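Local coordinates for DsbA family protein (Salmonella typhimurium, PDB 7JVE) that acts as a trimeric thioredoxin-like enzyme of the DsbA family with both thiol oxidase and disulfide isomerase activities, at residues F89-Q93 with W153-Y158; F118-P122 with L201-L207; V220-Q224 with A248-A252. All blocks are in the same frame, centred on the assembly; numbering follows the deposited sequence.

Contact 1 (F89-Q93 with W153-Y158); sequences FFDYQ and WHNALY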
loop_
_atom_site.group_PDB
_atom_site.type_symbol
_atom_site.label_atom_id
_atom_site.label_comp_id
_atom_site.label_asym_id
_atom_site.label_seq_id
_atom_site.Cartn_x
_atom_site.Cartn_y
_atom_site.Cartn_z
ATOM N N PHE A 89 -18.696 -13.398 9.287
ATOM C CA PHE A 89 -19.155 -12.039 9.036
ATOM C C PHE A 89 -18.749 -11.631 7.620
ATOM O O PHE A 89 -17.559 -11.616 7.282
ATOM C CB PHE A 89 -18.563 -11.089 10.072
ATOM C CG PHE A 89 -19.067 -11.336 11.466
ATOM C CD1 PHE A 89 -18.596 -12.416 12.203
ATOM C CD2 PHE A 89 -20.058 -10.512 12.018
ATOM C CE1 PHE A 89 -19.057 -12.644 13.500
ATOM C CE2 PHE A 89 -20.534 -10.727 13.301
ATOM C CZ PHE A 89 -20.034 -11.799 14.060
ATOM N N PHE A 90 -19.738 -11.306 6.795
ATOM C CA PHE A 90 -19.491 -11.011 5.400
ATOM C C PHE A 90 -20.557 -10.041 4.909
ATOM O O PHE A 90 -21.663 -9.959 5.461
ATOM C CB PHE A 90 -19.508 -12.281 4.540
ATOM C CG PHE A 90 -20.855 -12.921 4.486
ATOM C CD1 PHE A 90 -21.276 -13.764 5.501
ATOM C CD2 PHE A 90 -21.742 -12.612 3.462
ATOM C CE1 PHE A 90 -22.541 -14.316 5.467
ATOM C CE2 PHE A 90 -22.994 -13.173 3.421
ATOM C CZ PHE A 90 -23.395 -14.023 4.419
ATOM N N ASP A 91 -20.184 -9.294 3.873
ATOM C CA ASP A 91 -21.057 -8.405 3.120
ATOM C C ASP A 91 -21.082 -8.937 1.689
ATOM O O ASP A 91 -20.026 -9.271 1.136
ATOM C CB ASP A 91 -20.508 -6.966 3.202
ATOM C CG ASP A 91 -21.350 -5.927 2.458
ATOM O OD1 ASP A 91 -22.116 -6.264 1.519
ATOM O OD2 ASP A 91 -21.197 -4.729 2.820
ATOM N N TYR A 92 -22.275 -9.062 1.098
ATOM C CA TYR A 92 -22.319 -9.567 -0.268
ATOM C C TYR A 92 -21.558 -8.670 -1.249
ATOM O O TYR A 92 -21.118 -9.155 -2.296
ATOM C CB TYR A 92 -23.757 -9.751 -0.745
ATOM C CG TYR A 92 -24.427 -10.983 -0.182
ATOM C CD1 TYR A 92 -24.027 -12.267 -0.580
ATOM C CD2 TYR A 92 -25.448 -10.876 0.750
ATOM C CE1 TYR A 92 -24.632 -13.398 -0.070
ATOM C CE2 TYR A 92 -26.069 -12.011 1.276
ATOM C CZ TYR A 92 -25.655 -13.267 0.865
ATOM O OH TYR A 92 -26.274 -14.393 1.375
ATOM N N GLN A 93 -21.380 -7.386 -0.944
ATOM C CA GLN A 93 -20.654 -6.496 -1.841
ATOM C C GLN A 93 -19.181 -6.356 -1.482
ATOM O O GLN A 93 -18.462 -5.591 -2.125
ATOM C CB GLN A 93 -21.323 -5.129 -1.873
ATOM C CG GLN A 93 -22.654 -5.197 -2.554
ATOM C CD GLN A 93 -23.166 -3.843 -2.927
ATOM O OE1 GLN A 93 -22.843 -3.325 -4.005
ATOM N NE2 GLN A 93 -23.980 -3.247 -2.046
ATOM N N TRP A 153 -28.639 -19.972 -2.488
ATOM C CA TRP A 153 -28.980 -18.571 -2.694
ATOM C C TRP A 153 -27.769 -17.679 -2.433
ATOM O O TRP A 153 -27.453 -16.774 -3.216
ATOM C CB TRP A 153 -30.152 -18.192 -1.785
ATOM C CG TRP A 153 -30.170 -16.761 -1.429
ATOM C CD1 TRP A 153 -29.735 -16.200 -0.259
ATOM C CD2 TRP A 153 -30.620 -15.678 -2.255
ATOM N NE1 TRP A 153 -29.906 -14.833 -0.300
ATOM C CE2 TRP A 153 -30.446 -14.484 -1.508
ATOM C CE3 TRP A 153 -31.170 -15.599 -3.545
ATOM C CZ2 TRP A 153 -30.801 -13.219 -2.011
ATOM C CZ3 TRP A 153 -31.521 -14.341 -4.046
ATOM C CH2 TRP A 153 -31.333 -13.167 -3.275
ATOM N N HIS A 154 -27.084 -17.929 -1.324
ATOM C CA HIS A 154 -25.914 -17.154 -0.943
ATOM C C HIS A 154 -24.854 -17.185 -2.039
ATOM O O HIS A 154 -24.366 -16.138 -2.480
ATOM C CB HIS A 154 -25.410 -17.719 0.390
ATOM C CG HIS A 154 -24.021 -17.317 0.773
ATOM N ND1 HIS A 154 -23.767 -16.319 1.685
ATOM C CD2 HIS A 154 -22.816 -17.826 0.425
ATOM C CE1 HIS A 154 -22.466 -16.207 1.860
ATOM N NE2 HIS A 154 -21.863 -17.112 1.108
ATOM N N ASN A 155 -24.494 -18.380 -2.509
ATOM C CA ASN A 155 -23.510 -18.475 -3.581
ATOM C C ASN A 155 -24.015 -17.821 -4.861
ATOM O O ASN A 155 -23.235 -17.208 -5.604
ATOM C CB ASN A 155 -23.159 -19.930 -3.842
ATOM C CG ASN A 155 -22.405 -20.553 -2.691
ATOM O OD1 ASN A 155 -21.629 -19.879 -2.030
ATOM N ND2 ASN A 155 -22.635 -21.841 -2.443
ATOM N N ALA A 156 -25.314 -17.948 -5.147
ATOM C CA ALA A 156 -25.830 -17.377 -6.381
ATOM C C ALA A 156 -25.743 -15.857 -6.358
ATOM O O ALA A 156 -25.479 -15.234 -7.391
ATOM C CB ALA A 156 -27.274 -17.830 -6.612
ATOM N N LEU A 157 -25.936 -15.253 -5.187
ATOM C CA LEU A 157 -25.870 -13.806 -5.086
ATOM C C LEU A 157 -24.453 -13.305 -5.353
ATOM O O LEU A 157 -24.252 -12.422 -6.195
ATOM C CB LEU A 157 -26.391 -13.370 -3.721
ATOM C CG LEU A 157 -26.665 -11.874 -3.568
ATOM C CD1 LEU A 157 -27.487 -11.352 -4.736
ATOM C CD2 LEU A 157 -27.350 -11.582 -2.227
ATOM N N TYR A 158 -23.460 -13.858 -4.648
ATOM C CA TYR A 158 -22.058 -13.739 -5.058
ATOM C C TYR A 158 -21.785 -13.963 -6.539
ATOM O O TYR A 158 -21.043 -13.189 -7.153
ATOM C CB TYR A 158 -21.212 -14.685 -4.194
ATOM C CG TYR A 158 -20.781 -14.156 -2.847
ATOM C CD1 TYR A 158 -20.634 -12.790 -2.635
ATOM C CD2 TYR A 158 -20.638 -15.009 -1.746
ATOM C CE1 TYR A 158 -20.201 -12.300 -1.413
ATOM C CE2 TYR A 158 -20.264 -14.522 -0.494
ATOM C CZ TYR A 158 -20.037 -13.171 -0.333
ATOM O OH TYR A 158 -19.644 -12.671 0.914
HETATM O O HOH W 1 -28.874 -13.770 2.218
#
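F90, at the end of central strand 84-90 of the thioredoxin fold, offers a ring face to the edge of H154 on helix 147-159, an offset edge-to-face pair with planes at 84°. H154 CE1 lies 3.5 Å from F90 CE2, toward the rim. F90 CG sits between its backbone N and carbonyl carbon (chi1 66°), which swings the ring to the helix; CD2 also meets Y158 OH. The D91 side chain points away from the helix; its OD2 forms a salt bridge with R127, and OD1 takes the amide of Q93 in an Asx turn. D91 O receives a weak bond from Y158 OH (3.4 Å). Y92 completes the aromatic cluster. L157 CD2 stands almost on the normal of its ring, 3.5 Å from the centroid, a CH-pi contact, while F90 CE2 lies over the opposite face. The Y92 edge points into the face of Y158, with CD1 3.9 Å from Y158 CE1. F90 and Y158 also touch C97, disulfide-bonded to C94, which places the cluster directly beside the redox centre. At its far end Y92 OH takes a weak, bent bond from H154 ND1 (3.2 Å, 134°) and donates to a water, 2.8 Å away, that also accepts from W153 NE1.

Contact 2 (F118-P122 with L201-L207); sequences FKEFP and LLTNQAL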
loop_
_atom_site.group_PDB
_atom_site.type_symbol
_atom_site.label_atom_id
_atom_site.label_comp_id
_atom_site.label_asym_id
_atom_site.label_seq_id
_atom_site.Cartn_x
_atom_site.Cartn_y
_atom_site.Cartn_z
ATOM N N PHE A 118 -23.822 -17.955 9.337
ATOM C CA PHE A 118 -23.711 -16.850 8.390
ATOM C C PHE A 118 -24.192 -15.554 9.037
ATOM O O PHE A 118 -25.369 -15.431 9.398
ATOM C CB PHE A 118 -24.523 -17.159 7.128
ATOM C CG PHE A 118 -23.958 -18.308 6.312
ATOM C CD1 PHE A 118 -24.214 -19.622 6.670
ATOM C CD2 PHE A 118 -23.151 -18.063 5.196
ATOM C CE1 PHE A 118 -23.686 -20.691 5.923
ATOM C CE2 PHE A 118 -22.622 -19.114 4.440
ATOM C CZ PHE A 118 -22.883 -20.432 4.811
ATOM N N LYS A 119 -23.297 -14.590 9.180
ATOM C CA LYS A 119 -23.648 -13.293 9.772
ATOM C C LYS A 119 -23.543 -12.214 8.692
ATOM O O LYS A 119 -22.482 -11.629 8.491
ATOM C CB LYS A 119 -22.731 -12.959 10.965
ATOM C CG LYS A 119 -22.707 -14.014 12.033
ATOM C CD LYS A 119 -24.040 -14.042 12.780
ATOM C CE LYS A 119 -23.885 -14.655 14.152
ATOM N NZ LYS A 119 -25.150 -14.609 14.930
ATOM N N GLU A 120 -24.657 -11.945 8.014
ATOM C CA GLU A 120 -24.703 -10.896 7.001
ATOM C C GLU A 120 -24.704 -9.525 7.667
ATOM O O GLU A 120 -25.478 -9.295 8.603
ATOM C CB GLU A 120 -25.958 -11.052 6.147
ATOM C CG GLU A 120 -25.961 -12.284 5.286
ATOM C CD GLU A 120 -27.312 -12.568 4.655
ATOM O OE1 GLU A 120 -27.900 -11.639 4.086
ATOM O OE2 GLU A 120 -27.770 -13.732 4.699
ATOM N N PHE A 121 -23.853 -8.615 7.180
ATOM C CA PHE A 121 -23.783 -7.262 7.711
ATOM C C PHE A 121 -23.274 -6.316 6.628
ATOM O O PHE A 121 -22.707 -6.760 5.621
ATOM C CB PHE A 121 -22.896 -7.199 8.975
ATOM C CG PHE A 121 -21.395 -7.140 8.697
ATOM C CD1 PHE A 121 -20.750 -8.177 8.045
ATOM C CD2 PHE A 121 -20.629 -6.066 9.140
ATOM C CE1 PHE A 121 -19.357 -8.139 7.799
ATOM C CE2 PHE A 121 -19.243 -6.017 8.905
ATOM C CZ PHE A 121 -18.607 -7.060 8.223
ATOM N N PRO A 122 -23.468 -4.991 6.800
ATOM C CA PRO A 122 -23.041 -4.024 5.779
ATOM C C PRO A 122 -21.759 -3.296 6.153
ATOM O O PRO A 122 -21.707 -2.671 7.219
ATOM C CB PRO A 122 -24.212 -3.041 5.741
ATOM C CG PRO A 122 -24.834 -3.151 7.142
ATOM C CD PRO A 122 -24.230 -4.329 7.865
ATOM N N LEU A 201 -30.011 -7.800 10.171
ATOM C CA LEU A 201 -28.983 -6.814 9.861
ATOM C C LEU A 201 -28.679 -5.932 11.066
ATOM O O LEU A 201 -27.513 -5.632 11.339
ATOM C CB LEU A 201 -29.411 -5.961 8.673
ATOM C CG LEU A 201 -28.259 -5.352 7.893
ATOM C CD1 LEU A 201 -27.553 -6.470 7.095
ATOM C CD2 LEU A 201 -28.723 -4.215 6.988
ATOM N N LEU A 202 -29.712 -5.503 11.800
ATOM C CA LEU A 202 -29.485 -4.708 13.005
ATOM C C LEU A 202 -28.721 -5.518 14.049
ATOM O O LEU A 202 -27.744 -5.035 14.643
ATOM C CB LEU A 202 -30.821 -4.225 13.592
ATOM C CG LEU A 202 -31.711 -3.289 12.783
ATOM C CD1 LEU A 202 -33.079 -3.110 13.466
ATOM C CD2 LEU A 202 -31.008 -1.929 12.545
ATOM N N THR A 203 -29.179 -6.748 14.302
ATOM C CA THR A 203 -28.538 -7.625 15.280
ATOM C C THR A 203 -27.110 -7.954 14.880
ATOM O O THR A 203 -26.201 -7.920 15.714
ATOM C CB THR A 203 -29.367 -8.913 15.428
ATOM O OG1 THR A 203 -30.673 -8.566 15.873
ATOM C CG2 THR A 203 -28.730 -9.921 16.419
ATOM N N ASN A 204 -26.890 -8.270 13.603
ATOM C CA ASN A 204 -25.546 -8.632 13.159
ATOM C C ASN A 204 -24.586 -7.448 13.249
ATOM O O ASN A 204 -23.417 -7.623 13.596
ATOM C CB ASN A 204 -25.596 -9.178 11.735
ATOM C CG ASN A 204 -26.199 -10.556 11.666
ATOM O OD1 ASN A 204 -26.438 -11.190 12.693
ATOM N ND2 ASN A 204 -26.444 -11.039 10.456
ATOM N N GLN A 205 -25.053 -6.240 12.922
ATOM C CA GLN A 205 -24.186 -5.067 12.997
ATOM C C GLN A 205 -23.872 -4.702 14.446
ATOM O O GLN A 205 -22.739 -4.315 14.766
ATOM C CB GLN A 205 -24.830 -3.884 12.285
ATOM C CG GLN A 205 -24.046 -2.592 12.408
ATOM C CD GLN A 205 -22.684 -2.690 11.748
ATOM O OE1 GLN A 205 -22.479 -3.503 10.845
ATOM N NE2 GLN A 205 -21.742 -1.864 12.201
ATOM N N ALA A 206 -24.862 -4.829 15.338
ATOM C CA ALA A 206 -24.595 -4.648 16.761
ATOM C C ALA A 206 -23.575 -5.667 17.257
ATOM O O ALA A 206 -22.656 -5.316 18.004
ATOM C CB ALA A 206 -25.894 -4.743 17.568
ATOM N N LEU A 207 -23.718 -6.932 16.842
ATOM C CA LEU A 207 -22.741 -7.953 17.201
ATOM C C LEU A 207 -21.375 -7.676 16.571
ATOM O O LEU A 207 -20.342 -7.862 17.220
ATOM C CB LEU A 207 -23.243 -9.336 16.780
ATOM C CG LEU A 207 -22.290 -10.515 17.032
ATOM C CD1 LEU A 207 -21.904 -10.633 18.529
ATOM C CD2 LEU A 207 -22.812 -11.851 16.490
HETATM O O HOH W 2 -25.906 -12.177 15.329
HETATM O O HOH W 3 -19.909 -2.790 9.379
#
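The F121 ring receives Q205 OE1 at its edge, in plane, with OE1 3.6 Å from CD2; ring and amide planes lie only 18° apart, so the oxygen faces the ring's C-H rim. The same OE1 lies 3.6 Å from P122 CD, and a water joins it to P122 O. A bend at chi2 brings the Q205 amide to this corner, while NE2 turns to Q209 and S214. N204 is the other flat group: its ND2 donates to E120 O at 2.7 Å and 161°, with the acceptor in the amide plane but the donor tilted from the carbonyl plane. Its OD1 accepts from a water (2.9 Å) that in turn accepts from K119 NZ, which also bonds S74 and E68. K119 CE rests on L207 CD2 at 3.8 Å. One turn before Q205, L201 CD1 lies against E120 O, F121 CA and P122 CD, 4.0 Å from the last. Helix 201-207 lies across strand 118-120 at 97°, axes 8.0 Å apart, and L201, N204 and Q205 reach the strand end and the loop after it. Here an asparagine side chain binds a backbone carbonyl where a helix packs across a strand of the thioredoxin-fold sheet.

Contact 3 (V220-Q224 with A248-A252); sequences VVMPQ and AIQKA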
loop_
_atom_site.group_PDB
_atom_site.type_symbol
_atom_site.label_atom_id
_atom_site.label_comp_id
_atom_site.label_asym_id
_atom_site.label_seq_id
_atom_site.Cartn_x
_atom_site.Cartn_y
_atom_site.Cartn_z
ATOM N N VAL A 220 -14.920 -16.386 13.073
ATOM C CA VAL A 220 -14.693 -16.875 14.426
ATOM C C VAL A 220 -14.891 -18.382 14.426
ATOM O O VAL A 220 -15.972 -18.880 14.072
ATOM C CB VAL A 220 -15.624 -16.234 15.464
ATOM C CG1 VAL A 220 -15.125 -16.604 16.870
ATOM C CG2 VAL A 220 -15.706 -14.730 15.267
ATOM N N VAL A 221 -13.863 -19.101 14.855
ATOM C CA VAL A 221 -13.874 -20.553 14.936
ATOM C C VAL A 221 -13.707 -20.930 16.405
ATOM O O VAL A 221 -12.732 -20.522 17.048
ATOM C CB VAL A 221 -12.767 -21.164 14.068
ATOM C CG1 VAL A 221 -12.947 -22.671 13.960
ATOM C CG2 VAL A 221 -12.759 -20.470 12.677
ATOM N N MET A 222 -14.650 -21.703 16.934
ATOM C CA MET A 222 -14.722 -21.936 18.366
ATOM C C MET A 222 -15.546 -23.183 18.642
ATOM O O MET A 222 -16.436 -23.527 17.849
ATOM C CB MET A 222 -15.328 -20.723 19.075
ATOM C CG MET A 222 -16.772 -20.492 18.712
ATOM S SD MET A 222 -17.439 -18.925 19.299
ATOM C CE MET A 222 -16.815 -18.846 20.983
ATOM N N PRO A 223 -15.271 -23.885 19.741
ATOM C CA PRO A 223 -16.182 -24.944 20.185
ATOM C C PRO A 223 -17.520 -24.345 20.578
ATOM O O PRO A 223 -17.604 -23.210 21.047
ATOM C CB PRO A 223 -15.471 -25.558 21.405
ATOM C CG PRO A 223 -14.070 -25.010 21.363
ATOM C CD PRO A 223 -14.178 -23.669 20.703
ATOM N N GLN A 224 -18.577 -25.128 20.390
ATOM C CA GLN A 224 -19.900 -24.622 20.712
ATOM C C GLN A 224 -20.211 -24.752 22.197
ATOM O O GLN A 224 -20.919 -23.901 22.745
ATOM C CB GLN A 224 -20.949 -25.350 19.877
ATOM C CG GLN A 224 -20.891 -25.059 18.374
ATOM C CD GLN A 224 -22.270 -25.083 17.751
ATOM O OE1 GLN A 224 -22.874 -24.041 17.539
ATOM N NE2 GLN A 224 -22.790 -26.281 17.493
ATOM N N ALA A 248 -7.825 -24.088 12.257
ATOM C CA ALA A 248 -8.673 -23.515 13.294
ATOM C C ALA A 248 -9.837 -24.441 13.633
ATOM O O ALA A 248 -10.229 -24.557 14.802
ATOM C CB ALA A 248 -9.208 -22.150 12.842
ATOM N N ILE A 249 -10.406 -25.104 12.618
ATOM C CA ILE A 249 -11.473 -26.076 12.857
ATOM C C ILE A 249 -10.954 -27.234 13.705
ATOM O O ILE A 249 -11.592 -27.650 14.674
ATOM C CB ILE A 249 -12.063 -26.562 11.517
ATOM C CG1 ILE A 249 -12.909 -25.452 10.872
ATOM C CG2 ILE A 249 -12.874 -27.840 11.691
ATOM C CD1 ILE A 249 -13.268 -25.727 9.415
ATOM N N GLN A 250 -9.782 -27.763 13.366
ATOM C CA GLN A 250 -9.263 -28.901 14.122
ATOM C C GLN A 250 -8.936 -28.501 15.556
ATOM O O GLN A 250 -9.159 -29.277 16.492
ATOM C CB GLN A 250 -8.040 -29.500 13.415
ATOM C CG GLN A 250 -8.357 -30.013 12.013
ATOM C CD GLN A 250 -9.464 -31.087 12.020
ATOM O OE1 GLN A 250 -10.537 -30.908 11.429
ATOM N NE2 GLN A 250 -9.199 -32.203 12.687
ATOM N N LYS A 251 -8.428 -27.283 15.747
ATOM C CA LYS A 251 -8.165 -26.781 17.089
ATOM C C LYS A 251 -9.463 -26.621 17.878
ATOM O O LYS A 251 -9.491 -26.866 19.094
ATOM C CB LYS A 251 -7.406 -25.461 16.969
ATOM C CG LYS A 251 -7.227 -24.639 18.218
ATOM C CD LYS A 251 -6.277 -23.485 17.875
ATOM C CE LYS A 251 -6.572 -22.224 18.671
ATOM N NZ LYS A 251 -5.837 -21.039 18.120
ATOM N N ALA A 252 -10.551 -26.235 17.204
ATOM C CA ALA A 252 -11.834 -26.077 17.870
ATOM C C ALA A 252 -12.495 -27.413 18.168
ATOM O O ALA A 252 -13.343 -27.486 19.067
ATOM C CB ALA A 252 -12.769 -25.204 17.025
#
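V221 points its side chain from strand 218-223 toward helix 242-253. Its CB meets A248 CB at 3.9 Å, and CG2 touches the same methyl. CG1, set anti to the backbone N (chi1 -170°), reaches further along the helix and lies 3.4 Å from A248 O. It also meets I249 CG1, and A252 CB at 4.0 Å. V221 thus touches both A248 and A252, one helical turn apart, and A248 O, beside CG1, is already bonded to A252 N within the helix. Further along the strand, A252 CB packs on the backbone where M222 joins P223, 3.8 Å from M222 C. The proline ring lies against the helix too, CD 4.2 Å from A252 CB and CG 3.5 Å from A252 O. Strand and helix run nearly parallel, 21° apart; with alanines facing the strand, the axes come within 7.2 Å. V86 and A84 of the neighbouring strand 84-90 carry the same layer on to I249 and A252, and K251 NZ bonds T234 OG1 on strand 234-237. No hydrogen bond joins the two segments themselves, so their contact rests on van der Waals packing of methyls and a proline ring against each other and against backbone atoms.

All three contacts are buried and lay helices on one sheet, in which strand 84-90 lies between 115-120 and 218-223. Contacts 1 and 2 touch directly: F90 N and O pair with K119 O and F121 N in probable hydrogen bonds, and their segments alternate along the chain. Contact 3 is separate, its centre about 23 Å from that of contact 1 and 21 Å from that of contact 2. Chemistry changes with position. Beside the disulfide, contact 1 is an aromatic cluster with weak polar bonds; contact 2 mixes one short, nearly straight amide-to-carbonyl hydrogen bond and bridging waters with apolar packing; contact 3, at the C-terminal helix, has no hydrogen bond between its segments and is mainly apolar packing.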